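PDB 2GP4: 6-phosphogluconate dehydratase from Shewanella oneidensis, which probably catalyses the dehydration of 6-phosphogluconate to 2-dehydro-3-deoxy-6-phosphogluconate in the Entner-Doudoroff pathway, captured here without its iron-sulfur cluster. Local coordinates for residues 252-255 / 259-262. Residues are numbered along the deposited sequence; the frame is centred on the assembly and turned at random.
Sequences LMLE and LQLP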
ATOM      1  N   LEU A 252       8.686   0.199   3.050  1.00 51.72           N
ATOM      2  CA  LEU A 252       8.732  -1.151   3.619  1.00 51.37           C
ATOM      3  C   LEU A 252       8.402  -2.202   2.556  1.00 51.27           C
ATOM      4  O   LEU A 252       8.916  -3.321   2.603  1.00 51.12           O
ATOM      5  CB  LEU A 252       7.772  -1.284   4.807  1.00 51.31           C
ATOM      6  CG  LEU A 252       7.752  -0.174   5.866  1.00 51.48           C
ATOM      7  CD1 LEU A 252       6.655  -0.427   6.891  1.00 51.86           C
ATOM      8  CD2 LEU A 252       9.099  -0.030   6.557  1.00 51.48           C
HETATM    9  N   MSE A 253       7.547  -1.832   1.603  1.00 50.90           N
HETATM   10  CA  MSE A 253       7.201  -2.696   0.479  1.00 51.21           C
HETATM   11  C   MSE A 253       8.417  -2.948  -0.413  1.00 49.38           C
HETATM   12  O   MSE A 253       8.660  -4.076  -0.828  1.00 49.32           O
HETATM   13  CB  MSE A 253       6.042  -2.098  -0.337  1.00 51.10           C
HETATM   14  CG  MSE A 253       5.442  -3.047  -1.385  1.00 52.64           C
HETATM   15 SE   MSE A 253       4.560  -2.178  -2.926  1.00 55.79          SE
HETATM   16  CE  MSE A 253       6.012  -1.008  -3.540  1.00 54.37           C
ATOM     17  N   LEU A 254       9.185  -1.899  -0.695  1.00 47.89           N
ATOM     18  CA  LEU A 254      10.395  -2.021  -1.520  1.00 46.42           C
ATOM     19  C   LEU A 254      11.459  -2.907  -0.869  1.00 45.20           C
ATOM     20  O   LEU A 254      12.295  -3.494  -1.562  1.00 45.05           O
ATOM     21  CB  LEU A 254      10.997  -0.644  -1.843  1.00 46.44           C
ATOM     22  CG  LEU A 254      10.274   0.344  -2.766  1.00 46.37           C
ATOM     23  CD1 LEU A 254       9.901  -0.284  -4.112  1.00 46.30           C
ATOM     24  CD2 LEU A 254       9.049   0.918  -2.079  1.00 47.36           C
ATOM     25  N   GLU A 255      11.414  -2.990   0.459  1.00 43.54           N
ATOM     26  CA  GLU A 255      12.344  -3.801   1.236  1.00 42.17           C
ATOM     27  C   GLU A 255      12.078  -5.301   1.071  1.00 41.03           C
ATOM     28  O   GLU A 255      12.995  -6.054   0.747  1.00 40.93           O
ATOM     29  CB  GLU A 255      12.281  -3.402   2.714  1.00 42.25           C
ATOM     30  CG  GLU A 255      13.353  -4.027   3.592  1.00 42.28           C
ATOM     31  CD  GLU A 255      14.654  -3.241   3.617  1.00 42.30           C
ATOM     32  OE1 GLU A 255      15.693  -3.848   3.941  1.00 42.38           O
ATOM     33  OE2 GLU A 255      14.647  -2.025   3.328  1.00 42.76           O
ATOM     34  N   LEU A 259      13.693  -4.502  -3.793  1.00 31.72           N
ATOM     35  CA  LEU A 259      13.807  -3.462  -4.810  1.00 31.43           C
ATOM     36  C   LEU A 259      14.766  -2.338  -4.415  1.00 31.09           C
ATOM     37  O   LEU A 259      15.018  -1.424  -5.195  1.00 31.08           O
ATOM     38  CB  LEU A 259      12.416  -2.914  -5.162  1.00 31.33           C
ATOM     39  CG  LEU A 259      11.763  -3.240  -6.518  1.00 31.19           C
ATOM     40  CD1 LEU A 259      12.444  -4.355  -7.303  1.00 29.97           C
ATOM     41  CD2 LEU A 259      10.279  -3.536  -6.328  1.00 30.78           C
ATOM     42  N   GLN A 260      15.291  -2.420  -3.198  1.00 30.82           N
ATOM     43  CA  GLN A 260      16.330  -1.512  -2.720  1.00 30.83           C
ATOM     44  C   GLN A 260      17.305  -2.285  -1.838  1.00 30.70           C
ATOM     45  O   GLN A 260      16.986  -3.380  -1.385  1.00 30.59           O
ATOM     46  CB  GLN A 260      15.721  -0.336  -1.952  1.00 30.72           C
ATOM     47  CG  GLN A 260      14.742  -0.734  -0.849  1.00 30.86           C
ATOM     48  CD  GLN A 260      14.112   0.458  -0.147  1.00 30.86           C
ATOM     49  OE1 GLN A 260      13.726   1.444  -0.776  1.00 29.51           O
ATOM     50  NE2 GLN A 260      13.996   0.361   1.170  1.00 31.57           N
ATOM     51  N   LEU A 261      18.485  -1.718  -1.603  1.00 30.71           N
ATOM     52  CA  LEU A 261      19.486  -2.335  -0.726  1.00 30.72           C
ATOM     53  C   LEU A 261      18.935  -2.639   0.671  1.00 30.82           C
ATOM     54  O   LEU A 261      18.211  -1.824   1.238  1.00 30.57           O
ATOM     55  CB  LEU A 261      20.736  -1.455  -0.630  1.00 30.54           C
ATOM     56  CG  LEU A 261      21.958  -1.730  -1.520  1.00 30.15           C
ATOM     57  CD1 LEU A 261      21.631  -2.433  -2.831  1.00 29.46           C
ATOM     58  CD2 LEU A 261      22.718  -0.436  -1.777  1.00 29.05           C
ATOM     59  N   PRO A 262      19.259  -3.828   1.214  1.00 31.20           N
ATOM     60  CA  PRO A 262      18.834  -4.226   2.560  1.00 31.53           C
ATOM     61  C   PRO A 262      19.146  -3.171   3.623  1.00 31.98           C
ATOM     62  O   PRO A 262      20.283  -2.697   3.720  1.00 31.67           O
ATOM     63  CB  PRO A 262      19.643  -5.496   2.820  1.00 31.35           C
ATOM     64  CG  PRO A 262      19.910  -6.050   1.481  1.00 31.06           C
ATOM     65  CD  PRO A 262      20.052  -4.886   0.558  1.00 31.11           C
TER
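Leu254 and Glu255, in the short helix 252-256, meet Leu259 and Gln260 in a buried helix-to-loop turn of the mainly helical N-terminal domain. The backbone N of Leu259 donates to Leu254 O at 2.8 Å, a six-to-one bond consistent with a Schellman motif ending the helix. Backbone bonding between Leu259 and Phe195 also ties the outgoing chain to strand 193-195. Beside the turn, Leu254 CD1 packs on Leu259 CB at 3.8 Å. The Gln260 side chain lies back over the helix end: with chi1 at 51°, CG sits between its backbone N and carbonyl carbon, and the extended chain beyond carries the amide across Leu254, leaving Gln260 OE1 3.6 Å from Leu254 CB. Gln260 NE2 donates within the amide plane to Glu255 OE2, a longish 3.3 Å bond that meets the anti side of the carboxylate, tilted out of its plane, which stands 87° from the amide. With an alanine here the amide is gone, and Glu255 OE2 would probably lose this donor while a gap opened beside Leu254 CB. The carboxylate's stronger partner is Gly263 N, bound by OE1, while Ser265 OG adds a weak bond to OE2. Chain bending at chi2 (86°) helps bring Glu255 OE1 to the following loop, 3.5 Å from Pro262 CA.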